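Local coordinates for protein beta-gamma-crystallin (Geodia cydonium, PDB 4IAU) that is of unknown function but binds calcium through a Greek key beta-gamma-crystallin domain, at residues Y126-Y129 against D130-P134; T136-P140 against G141-N145. All blocks are in the same frame, centred on the assembly; numbering follows the deposited sequence.

Contact 1. Residues Y126-Y129 against D130-P134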
ATOM      1  N   TYR A 126      -9.765   4.071 -15.677  1.00  6.71           N
ATOM      2  CA  TYR A 126     -10.473   3.424 -16.780  1.00  6.46           C
ATOM      3  C   TYR A 126     -10.563   1.936 -16.583  1.00  6.79           C
ATOM      4  O   TYR A 126      -9.647   1.290 -16.041  1.00  7.66           O
ATOM      5  CB  TYR A 126      -9.723   3.680 -18.095  1.00  6.91           C
ATOM      6  CG  TYR A 126      -9.552   5.089 -18.495  1.00  6.86           C
ATOM      7  CD1 TYR A 126      -8.496   5.835 -17.976  1.00  7.77           C
ATOM      8  CD2 TYR A 126     -10.384   5.708 -19.446  1.00  7.74           C
ATOM      9  CE1 TYR A 126      -8.324   7.161 -18.372  1.00  8.39           C
ATOM     10  CE2 TYR A 126     -10.210   7.020 -19.839  1.00  8.16           C
ATOM     11  CZ  TYR A 126      -9.173   7.745 -19.290  1.00  8.54           C
ATOM     12  OH  TYR A 126      -8.923   9.039 -19.636  1.00 11.79           O
ATOM     13  N   GLU A 127     -11.654   1.328 -17.058  1.00  7.62           N
ATOM     14  CA  GLU A 127     -11.908  -0.105 -16.998  1.00  7.80           C
ATOM     15  C   GLU A 127     -11.582  -0.763 -18.366  1.00  7.59           C
ATOM     16  O   GLU A 127     -11.951  -1.891 -18.601  1.00  9.27           O
ATOM     17  CB  GLU A 127     -13.300  -0.383 -16.566  1.00  8.22           C
ATOM     18  CG  GLU A 127     -13.573   0.007 -15.121  1.00  9.35           C
ATOM     19  CD  GLU A 127     -14.950  -0.476 -14.647  1.00 11.43           C
ATOM     20  OE1 GLU A 127     -15.666  -1.176 -15.378  1.00 18.39           O
ATOM     21  OE2 GLU A 127     -15.320  -0.088 -13.534  1.00 13.06           O
ATOM     22  N   GLN A 128     -10.876  -0.042 -19.223  1.00  7.71           N
ATOM     23  CA  GLN A 128     -10.280  -0.578 -20.445  1.00  7.92           C
ATOM     24  C   GLN A 128      -8.849  -0.152 -20.516  1.00  7.27           C
ATOM     25  O   GLN A 128      -8.474   0.847 -19.873  1.00  7.64           O
ATOM     26  CB  GLN A 128     -11.059  -0.045 -21.667  1.00  8.40           C
ATOM     27  CG  GLN A 128     -12.453  -0.565 -21.768  1.00 10.21           C
ATOM     28  CD  GLN A 128     -13.208   0.034 -22.924  1.00 11.94           C
ATOM     29  OE1 GLN A 128     -12.781  -0.091 -24.099  1.00 15.92           O
ATOM     30  NE2 GLN A 128     -14.319   0.655 -22.565  1.00 14.70           N
ATOM     31  N   TYR A 129      -8.022  -0.865 -21.262  1.00  7.55           N
ATOM     32  CA  TYR A 129      -6.644  -0.466 -21.446  1.00  7.51           C
ATOM     33  C   TYR A 129      -6.575   0.833 -22.244  1.00  7.46           C
ATOM     34  O   TYR A 129      -7.477   1.222 -23.018  1.00  8.00           O
ATOM     35  CB  TYR A 129      -5.883  -1.579 -22.162  1.00  7.94           C
ATOM     36  CG  TYR A 129      -5.817  -2.872 -21.420  1.00  7.60           C
ATOM     37  CD1 TYR A 129      -5.348  -2.911 -20.104  1.00  7.89           C
ATOM     38  CD2 TYR A 129      -6.193  -4.053 -22.025  1.00  9.91           C
ATOM     39  CE1 TYR A 129      -5.278  -4.111 -19.412  1.00  8.77           C
ATOM     40  CE2 TYR A 129      -6.104  -5.240 -21.335  1.00 11.57           C
ATOM     41  CZ  TYR A 129      -5.672  -5.266 -20.026  1.00 10.02           C
ATOM     42  OH  TYR A 129      -5.518  -6.462 -19.337  1.00 13.18           O
ATOM     43  N   ASP A 130      -5.450   1.530 -22.093  1.00  7.27           N
ATOM     44  CA  ASP A 130      -5.069   2.628 -22.962  1.00  7.77           C
ATOM     45  C   ASP A 130      -6.088   3.742 -23.001  1.00  7.09           C
ATOM     46  O   ASP A 130      -6.253   4.435 -24.012  1.00  8.10           O
ATOM     47  CB  ASP A 130      -4.715   2.126 -24.391  1.00  9.40           C
ATOM     48  CG  ASP A 130      -3.916   3.105 -25.169  1.00 10.99           C
ATOM     49  OD1 ASP A 130      -3.113   3.847 -24.568  1.00 14.51           O
ATOM     50  OD2 ASP A 130      -4.008   3.011 -26.422  1.00 12.80           O
ATOM     51  N   TYR A 131      -6.734   3.984 -21.841  1.00  7.22           N
ATOM     52  CA  TYR A 131      -7.510   5.193 -21.646  1.00  7.22           C
ATOM     53  C   TYR A 131      -8.744   5.229 -22.537  1.00  7.42           C
ATOM     54  O   TYR A 131      -9.277   6.281 -22.875  1.00  8.05           O
ATOM     55  CB  TYR A 131      -6.700   6.493 -21.788  1.00  8.10           C
ATOM     56  CG  TYR A 131      -5.278   6.308 -21.245  1.00  7.45           C
ATOM     57  CD1 TYR A 131      -5.014   5.893 -19.949  1.00  7.79           C
ATOM     58  CD2 TYR A 131      -4.181   6.562 -22.080  1.00  9.08           C
ATOM     59  CE1 TYR A 131      -3.716   5.734 -19.493  1.00  7.90           C
ATOM     60  CE2 TYR A 131      -2.857   6.364 -21.638  1.00  9.49           C
ATOM     61  CZ  TYR A 131      -2.674   5.960 -20.336  1.00  8.93           C
ATOM     62  OH  TYR A 131      -1.391   5.769 -19.837  1.00 10.18           O
ATOM     63  N   ALA A 132      -9.291   4.054 -22.836  1.00  7.44           N
ATOM     64  CA  ALA A 132     -10.530   3.903 -23.561  1.00  7.93           C
ATOM     65  C   ALA A 132     -11.728   3.828 -22.618  1.00  7.23           C
ATOM     66  O   ALA A 132     -11.635   3.322 -21.512  1.00  7.64           O
ATOM     67  CB  ALA A 132     -10.468   2.655 -24.491  1.00  8.38           C
ATOM     68  N   GLY A 133     -12.878   4.271 -23.122  1.00  7.67           N
ATOM     69  CA  GLY A 133     -14.092   4.168 -22.347  1.00  8.14           C
ATOM     70  C   GLY A 133     -14.273   5.247 -21.310  1.00  7.08           C
ATOM     71  O   GLY A 133     -13.523   6.235 -21.252  1.00  7.43           O
ATOM     72  N   PRO A 134     -15.289   5.085 -20.463  1.00  7.30           N
ATOM     73  CA  PRO A 134     -15.556   6.080 -19.408  1.00  7.21           C
ATOM     74  C   PRO A 134     -14.482   6.033 -18.319  1.00  7.06           C
ATOM     75  O   PRO A 134     -13.823   5.011 -18.105  1.00  8.50           O
ATOM     76  CB  PRO A 134     -16.907   5.671 -18.816  1.00  9.11           C
ATOM     77  CG  PRO A 134     -17.481   4.682 -19.812  1.00 12.20           C
ATOM     78  CD  PRO A 134     -16.287   4.025 -20.493  1.00  8.69           C
TER
HETATM   79  O   HOH W   1     -13.129   2.664 -19.259  1.00  7.91           O
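Tyr131 CA and C pass over one face of the Tyr126 ring. Tyr131 CA sits 3.5 Å from the Tyr126 ring centroid, only 5° off the ring normal, a CH-pi contact over the ring centre, and Tyr131 CB leans on the CZ and CE1 side of the same ring. The phenol of Tyr131 then runs off roughly at a right angle and turns its edge toward that face, an offset edge-to-face pair with centroids 5.7 Å apart and planes at 60°. Tyr126 can serve as this platform because its CG stands anti to its carbonyl carbon (chi1 -60°), which lays the ring beneath the returning chain.

Polar links hold the turn together. Ala132 N gives a weak hydrogen bond to Tyr129 O at 3.4 Å. One water bridges the two limbs: it accepts from Glu127 N at 3.0 Å and donates to Ala132 O (2.8 Å) and Pro134 O (2.7 Å), so that one N-H serves two carbonyls it does not reach itself. Ser158 OG, from strand 158-161, bonds both Gln128 O and Tyr131 N and so ties both limbs of the hairpin to that strand.

Among the looser contacts, the extended Gln128 side chain lies across the returning limb, with OE1 beside the Ala132 methyl and NE2 3.5 Å from Gly133 CA. Glycine suits position 133 doubly: a CB would strike Gln128 NE2, and at these backbone angles it would also jam against the carbonyl of Ala132.

The order tyrosine, four residues, tyrosine, one residue, glycine is the signature of the crystallin Greek key, and this folded-over hairpin, with its aromatic platform and supporting serine, is the structure it encodes.

Contact 2. Residues T136-P140 against G141-N145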
ATOM      1  N   THR A 136     -13.315   7.819 -14.225  1.00  9.05           N
ATOM      2  CA  THR A 136     -13.544   8.554 -13.026  1.00  9.17           C
ATOM      3  C   THR A 136     -12.264   9.287 -12.626  1.00  8.51           C
ATOM      4  O   THR A 136     -11.183   8.803 -12.853  1.00 10.07           O
ATOM      5  CB  THR A 136     -14.033   7.740 -11.813  0.73 10.53           C
ATOM      6  OG1 THR A 136     -13.124   6.638 -11.607  0.73 11.50           O
ATOM      7  CG2 THR A 136     -15.392   7.154 -11.961  0.73 12.99           C
ATOM      8  N   ARG A 137     -12.396  10.453 -11.999  1.00  8.78           N
ATOM      9  CA  ARG A 137     -11.277  11.222 -11.527  1.00  9.21           C
ATOM     10  C   ARG A 137     -11.036  10.964 -10.053  1.00  7.92           C
ATOM     11  O   ARG A 137     -11.963  10.996  -9.253  1.00  8.70           O
ATOM     12  CB  ARG A 137     -11.449  12.733 -11.738  1.00 12.25           C
ATOM     13  CG  ARG A 137     -10.216  13.492 -11.259  1.00 17.20           C
ATOM     14  CD  ARG A 137     -10.291  14.974 -11.160  1.00 23.07           C
ATOM     15  NE  ARG A 137     -10.107  15.586 -12.433  1.00 29.23           N
ATOM     16  CZ  ARG A 137     -10.992  15.737 -13.416  1.00 35.26           C
ATOM     17  NH1 ARG A 137     -12.202  15.236 -13.200  1.00 47.32           N
ATOM     18  NH2 ARG A 137     -10.690  16.354 -14.564  1.00 42.92           N
ATOM     19  N   ARG A 138      -9.783  10.738  -9.707  1.00  7.77           N
ATOM     20  CA  ARG A 138      -9.376  10.627  -8.302  1.00  7.90           C
ATOM     21  C   ARG A 138      -8.062  11.350  -8.089  1.00  8.06           C
ATOM     22  O   ARG A 138      -7.122  11.245  -8.887  1.00  9.05           O
ATOM     23  CB  ARG A 138      -9.269   9.179  -7.842  1.00  8.12           C
ATOM     24  CG  ARG A 138     -10.567   8.409  -7.756  1.00  8.49           C
ATOM     25  CD  ARG A 138     -11.476   8.925  -6.644  1.00  9.05           C
ATOM     26  NE  ARG A 138     -12.691   8.147  -6.487  1.00  9.38           N
ATOM     27  CZ  ARG A 138     -13.809   8.285  -7.198  1.00  9.35           C
ATOM     28  NH1 ARG A 138     -13.865   9.176  -8.146  1.00 10.23           N
ATOM     29  NH2 ARG A 138     -14.833   7.498  -6.890  1.00 11.49           N
ATOM     30  N   GLY A 139      -8.000  12.057  -6.960  1.00  8.40           N
ATOM     31  CA  GLY A 139      -6.780  12.690  -6.482  1.00  8.64           C
ATOM     32  C   GLY A 139      -6.296  12.013  -5.223  1.00  7.30           C
ATOM     33  O   GLY A 139      -6.684  10.886  -4.875  1.00  7.83           O
ATOM     34  N   PRO A 140      -5.401  12.671  -4.511  1.00  7.69           N
ATOM     35  CA  PRO A 140      -4.808  12.083  -3.313  1.00  8.16           C
ATOM     36  C   PRO A 140      -5.848  11.571  -2.346  1.00  7.50           C
ATOM     37  O   PRO A 140      -6.863  12.222  -2.074  1.00  8.88           O
ATOM     38  CB  PRO A 140      -3.984  13.235  -2.746  1.00  9.09           C
ATOM     39  CG  PRO A 140      -3.565  14.025  -3.944  1.00 10.31           C
ATOM     40  CD  PRO A 140      -4.783  13.968  -4.862  1.00  8.38           C
ATOM     41  N   GLY A 141      -5.595  10.401  -1.788  1.00  8.07           N
ATOM     42  CA  GLY A 141      -6.501   9.792  -0.863  1.00  8.04           C
ATOM     43  C   GLY A 141      -6.131   8.335  -0.601  1.00  6.93           C
ATOM     44  O   GLY A 141      -5.220   7.748  -1.183  1.00  7.98           O
ATOM     45  N   VAL A 142      -6.929   7.786   0.310  1.00  7.06           N
ATOM     46  CA  VAL A 142      -6.810   6.387   0.777  1.00  7.35           C
ATOM     47  C   VAL A 142      -8.048   5.647   0.299  1.00  7.12           C
ATOM     48  O   VAL A 142      -9.176   6.022   0.656  1.00  9.58           O
ATOM     49  CB  VAL A 142      -6.695   6.372   2.303  1.00  8.82           C
ATOM     50  CG1 VAL A 142      -6.686   4.974   2.831  1.00 10.62           C
ATOM     51  CG2 VAL A 142      -5.450   7.136   2.742  1.00  9.93           C
ATOM     52  N   TYR A 143      -7.875   4.621  -0.521  1.00  6.58           N
ATOM     53  CA  TYR A 143      -8.985   3.947  -1.193  1.00  6.28           C
ATOM     54  C   TYR A 143      -8.912   2.446  -0.877  1.00  6.06           C
ATOM     55  O   TYR A 143      -8.214   1.693  -1.542  1.00  6.35           O
ATOM     56  CB  TYR A 143      -8.948   4.233  -2.690  1.00  6.65           C
ATOM     57  CG  TYR A 143      -8.948   5.691  -3.005  1.00  6.37           C
ATOM     58  CD1 TYR A 143     -10.120   6.450  -3.020  1.00  7.57           C
ATOM     59  CD2 TYR A 143      -7.761   6.368  -3.287  1.00  6.68           C
ATOM     60  CE1 TYR A 143     -10.120   7.773  -3.295  1.00  7.91           C
ATOM     61  CE2 TYR A 143      -7.759   7.691  -3.571  1.00  7.07           C
ATOM     62  CZ  TYR A 143      -8.913   8.419  -3.573  1.00  7.57           C
ATOM     63  OH  TYR A 143      -8.952   9.766  -3.873  1.00  9.08           O
ATOM     64  N   VAL A 144      -9.602   2.008   0.189  1.00  6.18           N
ATOM     65  CA  VAL A 144      -9.416   0.682   0.702  1.00  6.05           C
ATOM     66  C   VAL A 144     -10.115  -0.413  -0.111  1.00  6.26           C
ATOM     67  O   VAL A 144      -9.841  -1.596   0.114  1.00  7.11           O
ATOM     68  CB  VAL A 144      -9.847   0.543   2.190  1.00  7.22           C
ATOM     69  CG1 VAL A 144      -9.051   1.443   3.088  1.00  8.89           C
ATOM     70  CG2 VAL A 144     -11.346   0.753   2.341  1.00  8.27           C
ATOM     71  N   ASN A 145     -10.971  -0.021  -1.043  1.00  6.60           N
ATOM     72  CA  ASN A 145     -11.635  -0.972  -1.925  1.00  7.83           C
ATOM     73  C   ASN A 145     -11.838  -0.286  -3.276  1.00  7.40           C
ATOM     74  O   ASN A 145     -11.640   0.906  -3.455  1.00  7.77           O
ATOM     75  CB  ASN A 145     -12.950  -1.495  -1.275  1.00 10.25           C
ATOM     76  CG  ASN A 145     -13.941  -0.382  -0.973  1.00 13.31           C
ATOM     77  OD1 ASN A 145     -13.953   0.628  -1.565  1.00 18.53           O
ATOM     78  ND2 ASN A 145     -14.702  -0.493   0.121  1.00 23.95           N
TER
HETATM   79  O   HOH W   2     -10.176  12.477  -5.294  1.00 22.35           O
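The Tyr143 ring overlaps the aliphatic part of Arg138, its CE1 lying 3.8 Å from Arg138 CD, with the guanidinium and ring planes turned 43° apart. Tyrosine suits the place because its hydroxyl continues past the arginine to the bend: Tyr143 OH donates to Gly139 O at 2.7 Å, coming from above the carbonyl plane although that oxygen lies in the plane of the ring. A water, held by Gly139 N at 2.8 Å, donates in turn to Tyr143 OH at 3.3 Å, a longer bond than that to the carbonyl. A phenylalanine here would probably leave Gly139 O without its donor and the water held by Gly139 N alone. Glycines fit at 139 and 141 because a CB would clash with Pro140 CD and Pro140 O respectively.

The Arg138 chain turns about its CB-CG bond (chi2 -68°), folding its head back beside its own strand, where NH1 donates to Arg137 O at 2.9 Å. The same guanidinium reaches Ala148 O through NE, and Tyr143 touches Ala148 and Leu149; the pair thus lies against helix 146-149, with both side chains also meeting Ile118 of strand 115-118, as the chain passes from strand 135-138 to strand 141-143.

Contact 1 and contact 2 follow each other along one Greek key motif, their centres about 17 Å apart and with no other touch between them. Residues 126-134 form the folded hairpin that links strand 123-126 to strand 135-138 within the sheet they share with strand 158-161. Strand 135-138 then leads into contact 2, where the chain leaves that sheet and strand 141-143 becomes an edge of the four-stranded sheet beside strand 115-118. One contact therefore shapes the turn within a sheet, the other the crossover between two sheets of the domain. Neither supplies a calcium ligand; the side chains of Glu127 and Tyr143 each lie about 13 Å from the bound ion.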